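Local coordinates for protein MAU2 chromatid cohesion factor homolog (Saccharomyces cerevisiae, PDB 4XDN) that forms a complex with SCC2 that is required for loading cohesin onto chromosomes, and so takes part in sister chromatid cohesion, at residues I152-C157 / L190-R195; F179-V184 / W215-C220; S534-F539 / G573-H578. All blocks are in the same frame, centred on the assembly; numbering follows the deposited sequence.

Contact 1 (I152-C157 / L190-R195); sequences IALRNC and LKQHRR. With SO4 (sulfate ion), chain E.
Sulfate O1 takes a hydrogen bond from Arg195 N at 2.9 Å, one turn past Gln192, the residue whose side-chain amide reaches across to Leu154 of 152-157. Two further donors reach other oxygens of the ion. Arg194 N makes a weak but nearly straight bond to O4 (170°), and Arg195 NH1 binds O2 at 3.0 Å, the N-H bent well off line at 132°. The guanidinium of Arg194 meets the same ion differently: O3 lies 3.4 Å above one face, offset toward the rim. The ion probably comes from the crystallisation liquor. The two arginines and the N-terminal end of helix 193-206 would be expected to attract its charge.

Gln192 links this site to the apolar side of the contact. The extended Gln192 chain lays its CD 3.5 Å above one face of the Arg195 guanidinium, toward the rim, while Gln192 OE1 rests 3.5 Å from Leu154 CD2. That same methyl also meets Leu190 CD1 at 3.8 Å. Leu154 holds CG opposite its backbone N (chi1 176°), which directs the branch at both partners; the patch is small and lies at the surface. Cys187 of helix 170-189 touches both Leu154 and Gln192.

Lys191, with positive phi, closes the preceding helix in a Schellman motif, and Gln192 at once takes the N-cap position of the next. It is a tight helix-to-helix turn with a sulfate at the N-terminal end of helix 193-206, bound by Arg195 N and more weakly by Arg194 N, as is common at helix N-termini.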
loop_
_atom_site.group_PDB
_atom_site.type_symbol
_atom_site.label_atom_id
_atom_site.label_comp_id
_atom_site.label_asym_id
_atom_site.label_seq_id
_atom_site.Cartn_x
_atom_site.Cartn_y
_atom_site.Cartn_z
ATOM N N ILE A 152 5.697 -1.902 25.195
ATOM C CA ILE A 152 6.166 -1.019 26.256
ATOM C C ILE A 152 5.790 0.420 25.926
ATOM O O ILE A 152 5.291 1.154 26.780
ATOM C CB ILE A 152 7.693 -1.136 26.453
ATOM C CG1 ILE A 152 8.049 -2.536 26.965
ATOM C CG2 ILE A 152 8.205 -0.074 27.429
ATOM C CD1 ILE A 152 9.535 -2.835 26.985
ATOM N N ALA A 153 6.025 0.814 24.679
ATOM C CA ALA A 153 5.736 2.171 24.235
ATOM C C ALA A 153 4.245 2.479 24.340
ATOM O O ALA A 153 3.859 3.533 24.844
ATOM C CB ALA A 153 6.219 2.374 22.809
ATOM N N LEU A 154 3.412 1.556 23.867
ATOM C CA LEU A 154 1.965 1.751 23.890
ATOM C C LEU A 154 1.446 1.840 25.320
ATOM O O LEU A 154 0.577 2.658 25.626
ATOM C CB LEU A 154 1.253 0.616 23.147
ATOM C CG LEU A 154 -0.278 0.663 23.181
ATOM C CD1 LEU A 154 -0.798 1.966 22.585
ATOM C CD2 LEU A 154 -0.865 -0.532 22.451
ATOM N N ARG A 155 1.981 0.990 26.190
ATOM C CA ARG A 155 1.605 0.992 27.598
ATOM C C ARG A 155 1.941 2.334 28.241
ATOM O O ARG A 155 1.092 2.952 28.882
ATOM C CB ARG A 155 2.313 -0.148 28.338
ATOM C CG ARG A 155 1.972 -0.250 29.817
ATOM C CD ARG A 155 2.633 -1.460 30.469
ATOM N NE ARG A 155 2.258 -2.712 29.808
ATOM C CZ ARG A 155 3.095 -3.558 29.206
ATOM N NH1 ARG A 155 4.400 -3.330 29.168
ATOM N NH2 ARG A 155 2.611 -4.659 28.643
ATOM N N ASN A 156 3.180 2.784 28.053
ATOM C CA ASN A 156 3.638 4.044 28.633
ATOM C C ASN A 156 2.960 5.244 27.991
ATOM O O ASN A 156 2.720 6.258 28.647
ATOM C CB ASN A 156 5.154 4.183 28.491
ATOM C CG ASN A 156 5.911 3.122 29.260
ATOM O OD1 ASN A 156 5.354 2.455 30.131
ATOM N ND2 ASN A 156 7.193 2.965 28.946
ATOM N N CYS A 157 2.658 5.128 26.704
ATOM C CA CYS A 157 2.013 6.212 25.978
ATOM C C CYS A 157 0.601 6.457 26.509
ATOM O O CYS A 157 0.209 7.602 26.734
ATOM C CB CYS A 157 1.973 5.908 24.483
ATOM S SG CYS A 157 1.358 7.273 23.491
ATOM N N LEU A 190 1.352 -2.811 16.025
ATOM C CA LEU A 190 1.069 -4.026 16.780
ATOM C C LEU A 190 -0.092 -4.809 16.171
ATOM O O LEU A 190 -0.448 -5.883 16.657
ATOM C CB LEU A 190 0.762 -3.685 18.238
ATOM C CG LEU A 190 1.972 -3.330 19.104
ATOM C CD1 LEU A 190 1.523 -2.720 20.422
ATOM C CD2 LEU A 190 2.835 -4.559 19.358
ATOM N N LYS A 191 -0.673 -4.264 15.105
ATOM C CA LYS A 191 -1.770 -4.913 14.390
ATOM C C LYS A 191 -2.957 -5.190 15.309
ATOM O O LYS A 191 -3.544 -6.272 15.277
ATOM C CB LYS A 191 -1.286 -6.210 13.737
ATOM C CG LYS A 191 -0.193 -5.991 12.708
ATOM C CD LYS A 191 0.230 -7.289 12.042
ATOM C CE LYS A 191 1.001 -7.027 10.761
ATOM N NZ LYS A 191 0.166 -6.341 9.729
ATOM N N GLN A 192 -3.296 -4.200 16.128
ATOM C CA GLN A 192 -4.468 -4.269 16.994
ATOM C C GLN A 192 -5.601 -3.475 16.359
ATOM O O GLN A 192 -5.967 -2.396 16.826
ATOM C CB GLN A 192 -4.137 -3.732 18.383
ATOM C CG GLN A 192 -3.066 -4.535 19.099
ATOM C CD GLN A 192 -2.681 -3.930 20.431
ATOM O OE1 GLN A 192 -2.972 -2.766 20.705
ATOM N NE2 GLN A 192 -2.023 -4.719 21.269
ATOM N N HIS A 193 -6.156 -4.033 15.292
ATOM C CA HIS A 193 -7.024 -3.293 14.387
ATOM C C HIS A 193 -8.289 -2.757 15.055
ATOM O O HIS A 193 -8.753 -1.667 14.721
ATOM C CB HIS A 193 -7.391 -4.183 13.198
ATOM C CG HIS A 193 -6.199 -4.709 12.460
ATOM N ND1 HIS A 193 -5.165 -3.899 12.041
ATOM C CD2 HIS A 193 -5.872 -5.966 12.072
ATOM C CE1 HIS A 193 -4.255 -4.632 11.426
ATOM N NE2 HIS A 193 -4.660 -5.889 11.430
ATOM N N ARG A 194 -8.846 -3.509 15.996
ATOM C CA ARG A 194 -10.021 -3.044 16.724
ATOM C C ARG A 194 -9.653 -1.861 17.616
ATOM O O ARG A 194 -10.397 -0.883 17.692
ATOM C CB ARG A 194 -10.638 -4.179 17.547
ATOM C CG ARG A 194 -11.523 -5.113 16.725
ATOM C CD ARG A 194 -11.137 -6.582 16.865
ATOM N NE ARG A 194 -11.774 -7.225 18.009
ATOM C CZ ARG A 194 -11.690 -8.526 18.277
ATOM N NH1 ARG A 194 -10.991 -9.329 17.484
ATOM N NH2 ARG A 194 -12.307 -9.028 19.340
ATOM N N ARG A 195 -8.502 -1.942 18.279
ATOM C CA ARG A 195 -8.019 -0.829 19.096
ATOM C C ARG A 195 -7.697 0.403 18.252
ATOM O O ARG A 195 -7.928 1.531 18.688
ATOM C CB ARG A 195 -6.775 -1.233 19.890
ATOM C CG ARG A 195 -7.059 -1.818 21.271
ATOM C CD ARG A 195 -6.902 -3.333 21.305
ATOM N NE ARG A 195 -6.269 -3.785 22.541
ATOM C CZ ARG A 195 -5.607 -4.931 22.671
ATOM N NH1 ARG A 195 -5.482 -5.757 21.637
ATOM N NH2 ARG A 195 -5.066 -5.252 23.840
HETATM S S SO4 E . -7.536 -6.110 18.441
HETATM O O1 SO4 E . -7.458 -4.656 18.556
HETATM O O2 SO4 E . -6.287 -6.705 18.911
HETATM O O3 SO4 E . -8.642 -6.593 19.261
HETATM O O4 SO4 E . -7.748 -6.483 17.044
#

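Contact 2 (F179-V184 / W215-C220); sequences FQYVGV and WFLNLC
Tyr181 turns its ring away from its backbone N (chi1 156°), and Phe216 does the same on the facing helix, so that the two rings swing into the gap between 179-184 and 215-220. They meet obliquely, centroids 5.9 Å apart and planes at 55°, an inclination that is neither a stack nor a T-shape. Tyr181 OH approaches the edge of the Phe216 ring near its plane, 4.1 Å from CZ, and Tyr181 CE1 and Phe216 CE2 are 4.2 Å apart.

Segments 179-184 and 215-220 run nearly parallel (4°), their axes 12.1 Å apart at closest. Helix 193-206 lies between them in sequence and packs on Gln180 and Val184, as in the TPR-like helical arrays of this family.

Leu217 comes closer to the tyrosine than the phenylalanine does. Its CD2 reaches Tyr181 CD1 at 3.4 Å and also lies against CB and CG, bracing the base of the side chain. Cys220, one turn on, places SG 4.1 Å from Tyr181 CE1 in an oblique sulfur-aromatic contact, with the sulfur also 3.5 Å above one face of Phe216, toward its rim. One tyrosine is thus met by residues on two turns of the opposite helix. Tyr181 and Phe216 each also pack on an apolar side chain of another protein chain, probably SCC2.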
loop_
_atom_site.group_PDB
_atom_site.type_symbol
_atom_site.label_atom_id
_atom_site.label_comp_id
_atom_site.label_asym_id
_atom_site.label_seq_id
_atom_site.Cartn_x
_atom_site.Cartn_y
_atom_site.Cartn_z
ATOM N N PHE A 179 -0.031 12.719 21.546
ATOM C CA PHE A 179 0.396 11.417 22.039
ATOM C C PHE A 179 -0.710 10.370 21.942
ATOM O O PHE A 179 -0.433 9.171 21.944
ATOM C CB PHE A 179 0.909 11.544 23.472
ATOM C CG PHE A 179 2.288 12.128 23.546
ATOM C CD1 PHE A 179 3.395 11.348 23.261
ATOM C CD2 PHE A 179 2.478 13.462 23.863
ATOM C CE1 PHE A 179 4.668 11.879 23.309
ATOM C CE2 PHE A 179 3.751 13.998 23.914
ATOM C CZ PHE A 179 4.846 13.205 23.635
ATOM N N GLN A 180 -1.956 10.816 21.833
ATOM C CA GLN A 180 -3.033 9.909 21.471
ATOM C C GLN A 180 -2.758 9.380 20.069
ATOM O O GLN A 180 -2.927 8.194 19.798
ATOM C CB GLN A 180 -4.391 10.605 21.528
ATOM C CG GLN A 180 -5.009 10.652 22.915
ATOM C CD GLN A 180 -6.407 11.239 22.906
ATOM O OE1 GLN A 180 -6.584 12.454 22.999
ATOM N NE2 GLN A 180 -7.411 10.376 22.788
ATOM N N TYR A 181 -2.315 10.275 19.192
ATOM C CA TYR A 181 -1.970 9.919 17.823
ATOM C C TYR A 181 -0.765 8.983 17.782
ATOM O O TYR A 181 -0.709 8.077 16.954
ATOM C CB TYR A 181 -1.697 11.182 17.004
ATOM C CG TYR A 181 -0.803 10.968 15.806
ATOM C CD1 TYR A 181 -1.310 10.465 14.617
ATOM C CD2 TYR A 181 0.549 11.284 15.860
ATOM C CE1 TYR A 181 -0.497 10.272 13.518
ATOM C CE2 TYR A 181 1.370 11.096 14.772
ATOM C CZ TYR A 181 0.843 10.588 13.601
ATOM O OH TYR A 181 1.664 10.403 12.511
ATOM N N VAL A 182 0.195 9.205 18.675
ATOM C CA VAL A 182 1.345 8.315 18.790
ATOM C C VAL A 182 0.871 6.924 19.185
ATOM O O VAL A 182 1.315 5.926 18.623
ATOM C CB VAL A 182 2.371 8.833 19.824
ATOM C CG1 VAL A 182 3.440 7.777 20.123
ATOM C CG2 VAL A 182 3.018 10.115 19.329
ATOM N N GLY A 183 -0.039 6.871 20.151
ATOM C CA GLY A 183 -0.614 5.613 20.595
ATOM C C GLY A 183 -1.268 4.848 19.459
ATOM O O GLY A 183 -1.068 3.643 19.321
ATOM N N VAL A 184 -2.051 5.553 18.647
ATOM C CA VAL A 184 -2.692 4.955 17.481
ATOM C C VAL A 184 -1.649 4.319 16.569
ATOM O O VAL A 184 -1.808 3.176 16.134
ATOM C CB VAL A 184 -3.507 6.003 16.680
ATOM C CG1 VAL A 184 -4.050 5.410 15.371
ATOM C CG2 VAL A 184 -4.653 6.538 17.518
ATOM N N TRP A 215 -8.229 17.083 10.227
ATOM C CA TRP A 215 -8.242 16.611 8.849
ATOM C C TRP A 215 -6.990 15.804 8.529
ATOM O O TRP A 215 -7.040 14.865 7.738
ATOM C CB TRP A 215 -8.376 17.789 7.881
ATOM C CG TRP A 215 -9.802 18.188 7.612
ATOM C CD1 TRP A 215 -10.877 17.355 7.488
ATOM C CD2 TRP A 215 -10.306 19.518 7.436
ATOM N NE1 TRP A 215 -12.015 18.082 7.244
ATOM C CE2 TRP A 215 -11.694 19.413 7.211
ATOM C CE3 TRP A 215 -9.719 20.788 7.449
ATOM C CZ2 TRP A 215 -12.502 20.527 6.995
ATOM C CZ3 TRP A 215 -10.524 21.894 7.237
ATOM C CH2 TRP A 215 -11.900 21.756 7.013
ATOM N N PHE A 216 -5.871 16.163 9.147
ATOM C CA PHE A 216 -4.651 15.381 8.992
ATOM C C PHE A 216 -4.831 13.984 9.579
ATOM O O PHE A 216 -4.505 12.985 8.942
ATOM C CB PHE A 216 -3.467 16.073 9.667
ATOM C CG PHE A 216 -2.308 15.155 9.923
ATOM C CD1 PHE A 216 -1.527 14.695 8.874
ATOM C CD2 PHE A 216 -2.006 14.741 11.208
ATOM C CE1 PHE A 216 -0.464 13.843 9.104
ATOM C CE2 PHE A 216 -0.944 13.888 11.443
ATOM C CZ PHE A 216 -0.173 13.438 10.388
ATOM N N LEU A 217 -5.350 13.925 10.801
ATOM C CA LEU A 217 -5.561 12.654 11.482
ATOM C C LEU A 217 -6.554 11.784 10.727
ATOM O O LEU A 217 -6.422 10.563 10.693
ATOM C CB LEU A 217 -6.060 12.889 12.906
ATOM C CG LEU A 217 -5.071 13.555 13.858
ATOM C CD1 LEU A 217 -5.794 13.985 15.119
ATOM C CD2 LEU A 217 -3.919 12.618 14.184
ATOM N N ASN A 218 -7.550 12.419 10.123
ATOM C CA ASN A 218 -8.556 11.688 9.370
ATOM C C ASN A 218 -7.953 11.077 8.109
ATOM O O ASN A 218 -8.368 10.007 7.672
ATOM C CB ASN A 218 -9.726 12.603 9.011
ATOM C CG ASN A 218 -10.836 11.867 8.295
ATOM O OD1 ASN A 218 -11.552 11.067 8.896
ATOM N ND2 ASN A 218 -10.987 12.131 7.003
ATOM N N LEU A 219 -6.970 11.762 7.532
ATOM C CA LEU A 219 -6.251 11.237 6.377
ATOM C C LEU A 219 -5.436 10.015 6.784
ATOM O O LEU A 219 -5.382 9.028 6.051
ATOM C CB LEU A 219 -5.341 12.310 5.771
ATOM C CG LEU A 219 -6.048 13.450 5.040
ATOM C CD1 LEU A 219 -5.092 14.607 4.801
ATOM C CD2 LEU A 219 -6.631 12.961 3.728
ATOM N N CYS A 220 -4.802 10.088 7.953
ATOM C CA CYS A 220 -4.080 8.945 8.505
ATOM C C CYS A 220 -5.042 7.777 8.676
ATOM O O CYS A 220 -4.705 6.629 8.385
ATOM C CB CYS A 220 -3.435 9.290 9.853
ATOM S SG CYS A 220 -2.124 10.542 9.808
#

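Contact 3 (S534-F539 / G573-H578); sequences SKLREF and GRMLEH
Leu536 and Leu576 lie alongside each other, pointing opposite ways, with Leu536 CG 4.0 Å from Leu576 CD1 in the apolar part of the contact. Leu536 keeps CG on the side away from its backbone N (chi1 172°), and its CD2 extends to Met575 SD at 3.9 Å, the two chains crossing. Leu576 forks: CD1 rests 3.9 Å from Arg537 CA, and CD2 turns to the guanidinium.

The second kind of contact is flat group against methyl. Arg537 bends at chi3 (-56°), which lays its guanidinium with one face toward Leu576 CD2, 3.7 Å from NH1. Arg537 lies at the exposed edge of the contact, whereas Leu536 is buried.

Polar contact is made through water. One water accepts from Arg537 NH1 at 3.2 Å, in the plane of the guanidinium, and donates to Leu576 O at 3.0 Å. This bridge ties the arginine to the main-chain carbonyl of Leu576.

Glu577 OE2 adds a hydrogen bond to Tyr540 OH, a turn further along helix 526-543. Leu536 is backed by Leu510 of helix 499-513, and Met575 packs on Val533 and Phe517, so the contact joins the middle of helix 526-543 to the C-terminal end of helix 562-575, just ahead of helix 580-593.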
loop_
_atom_site.group_PDB
_atom_site.type_symbol
_atom_site.label_atom_id
_atom_site.label_comp_id
_atom_site.label_asym_id
_atom_site.label_seq_id
_atom_site.Cartn_x
_atom_site.Cartn_y
_atom_site.Cartn_z
ATOM N N SER A 534 -32.142 -12.222 -7.129
ATOM C CA SER A 534 -32.458 -10.812 -6.941
ATOM C C SER A 534 -31.214 -9.938 -7.091
ATOM O O SER A 534 -31.290 -8.826 -7.613
ATOM C CB SER A 534 -33.097 -10.589 -5.571
ATOM O OG SER A 534 -33.439 -9.227 -5.394
ATOM N N LYS A 535 -30.072 -10.440 -6.630
ATOM C CA LYS A 535 -28.807 -9.733 -6.806
ATOM C C LYS A 535 -28.449 -9.662 -8.285
ATOM O O LYS A 535 -27.969 -8.637 -8.775
ATOM C CB LYS A 535 -27.680 -10.420 -6.029
ATOM C CG LYS A 535 -27.842 -10.382 -4.521
ATOM C CD LYS A 535 -26.621 -10.959 -3.817
ATOM C CE LYS A 535 -26.863 -11.117 -2.322
ATOM N NZ LYS A 535 -25.628 -11.513 -1.589
ATOM N N LEU A 536 -28.681 -10.764 -8.989
ATOM C CA LEU A 536 -28.426 -10.834 -10.421
ATOM C C LEU A 536 -29.237 -9.783 -11.166
ATOM O O LEU A 536 -28.716 -9.088 -12.039
ATOM C CB LEU A 536 -28.762 -12.231 -10.953
ATOM C CG LEU A 536 -28.736 -12.414 -12.472
ATOM C CD1 LEU A 536 -27.333 -12.200 -13.021
ATOM C CD2 LEU A 536 -29.261 -13.790 -12.844
ATOM N N ARG A 537 -30.511 -9.669 -10.810
ATOM C CA ARG A 537 -31.417 -8.745 -11.475
ATOM C C ARG A 537 -30.898 -7.314 -11.388
ATOM O O ARG A 537 -31.035 -6.535 -12.330
ATOM C CB ARG A 537 -32.814 -8.838 -10.860
ATOM C CG ARG A 537 -33.928 -8.396 -11.792
ATOM C CD ARG A 537 -35.289 -8.537 -11.132
ATOM N NE ARG A 537 -35.536 -9.899 -10.657
ATOM C CZ ARG A 537 -36.055 -10.877 -11.393
ATOM N NH1 ARG A 537 -36.396 -10.665 -12.660
ATOM N NH2 ARG A 537 -36.237 -12.077 -10.859
ATOM N N GLU A 538 -30.292 -6.979 -10.254
ATOM C CA GLU A 538 -29.736 -5.650 -10.048
ATOM C C GLU A 538 -28.527 -5.407 -10.947
ATOM O O GLU A 538 -28.425 -4.361 -11.589
ATOM C CB GLU A 538 -29.347 -5.460 -8.579
ATOM C CG GLU A 538 -30.534 -5.452 -7.628
ATOM C CD GLU A 538 -30.124 -5.318 -6.172
ATOM O OE1 GLU A 538 -29.200 -6.040 -5.740
ATOM O OE2 GLU A 538 -30.727 -4.490 -5.458
ATOM N N PHE A 539 -27.616 -6.374 -10.996
ATOM C CA PHE A 539 -26.411 -6.243 -11.810
ATOM C C PHE A 539 -26.720 -6.308 -13.300
ATOM O O PHE A 539 -26.120 -5.587 -14.097
ATOM C CB PHE A 539 -25.394 -7.331 -11.451
ATOM C CG PHE A 539 -24.671 -7.079 -10.159
ATOM C CD1 PHE A 539 -23.771 -6.032 -10.050
ATOM C CD2 PHE A 539 -24.888 -7.889 -9.057
ATOM C CE1 PHE A 539 -23.105 -5.793 -8.863
ATOM C CE2 PHE A 539 -24.222 -7.656 -7.867
ATOM C CZ PHE A 539 -23.330 -6.607 -7.771
ATOM N N GLY A 573 -29.460 -13.236 -19.539
ATOM C CA GLY A 573 -30.180 -13.613 -20.743
ATOM C C GLY A 573 -30.855 -14.965 -20.613
ATOM O O GLY A 573 -31.944 -15.180 -21.141
ATOM N N ARG A 574 -30.205 -15.878 -19.900
ATOM C CA ARG A 574 -30.724 -17.228 -19.717
ATOM C C ARG A 574 -31.833 -17.290 -18.671
ATOM O O ARG A 574 -32.809 -18.027 -18.836
ATOM C CB ARG A 574 -29.592 -18.174 -19.316
ATOM C CG ARG A 574 -28.801 -18.750 -20.483
ATOM C CD ARG A 574 -29.344 -20.102 -20.934
ATOM N NE ARG A 574 -28.268 -21.017 -21.310
ATOM C CZ ARG A 574 -28.449 -22.290 -21.651
ATOM N NH1 ARG A 574 -29.668 -22.810 -21.668
ATOM N NH2 ARG A 574 -27.407 -23.043 -21.975
ATOM N N MET A 575 -31.683 -16.516 -17.599
ATOM C CA MET A 575 -32.578 -16.612 -16.445
ATOM C C MET A 575 -33.685 -15.561 -16.416
ATOM O O MET A 575 -34.775 -15.826 -15.912
ATOM C CB MET A 575 -31.772 -16.503 -15.151
ATOM C CG MET A 575 -30.746 -17.608 -14.953
ATOM S SD MET A 575 -30.063 -17.620 -13.282
ATOM C CE MET A 575 -31.477 -18.181 -12.339
ATOM N N LEU A 576 -33.411 -14.372 -16.947
ATOM C CA LEU A 576 -34.297 -13.225 -16.746
ATOM C C LEU A 576 -35.055 -12.777 -17.998
ATOM O O LEU A 576 -36.111 -12.157 -17.884
ATOM C CB LEU A 576 -33.488 -12.048 -16.194
ATOM C CG LEU A 576 -32.674 -12.357 -14.933
ATOM C CD1 LEU A 576 -31.884 -11.135 -14.490
ATOM C CD2 LEU A 576 -33.578 -12.846 -13.804
ATOM N N GLU A 577 -34.528 -13.085 -19.179
ATOM C CA GLU A 577 -35.162 -12.662 -20.424
ATOM C C GLU A 577 -36.151 -13.709 -20.943
ATOM O O GLU A 577 -35.860 -14.903 -20.926
ATOM C CB GLU A 577 -34.100 -12.373 -21.485
ATOM C CG GLU A 577 -33.129 -11.255 -21.107
ATOM C CD GLU A 577 -33.775 -9.879 -21.102
ATOM O OE1 GLU A 577 -34.980 -9.775 -21.410
ATOM O OE2 GLU A 577 -33.067 -8.896 -20.795
ATOM N N HIS A 578 -37.312 -13.249 -21.410
ATOM C CA HIS A 578 -38.355 -14.134 -21.935
ATOM C C HIS A 578 -38.543 -13.923 -23.445
ATOM O O HIS A 578 -38.900 -14.853 -24.174
ATOM C CB HIS A 578 -39.680 -13.884 -21.226
ATOM C CG HIS A 578 -39.626 -14.102 -19.750
ATOM N ND1 HIS A 578 -38.820 -13.362 -18.912
ATOM C CD2 HIS A 578 -40.298 -14.968 -18.959
ATOM C CE1 HIS A 578 -38.980 -13.783 -17.670
ATOM N NE2 HIS A 578 -39.875 -14.754 -17.669
HETATM O O HOH W 1 -37.707 -11.838 -15.322
#

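Contacts 1 and 2 are neighbours, their centres 13 Å apart, and interlock along the chain because their segments alternate. Segment 179-184 is the joint: Leu154 CD1 of contact 1 lies 3.7 Å from Gly183 O, and Cys157 packs against the same turn and Val182. Helix 170-189 thus touches helix 147-165 and faces helix 212-228 in contact 2, with helix 193-206 packing on it as well. The sulfate of contact 1 lies at the surface, and the aromatic pair of contact 2 faces the second protein chain. Contact 3 lies far along the elongated molecule, about 48 Å from contact 1 and 46 Å from contact 2 between centres, later in sequence and touching neither.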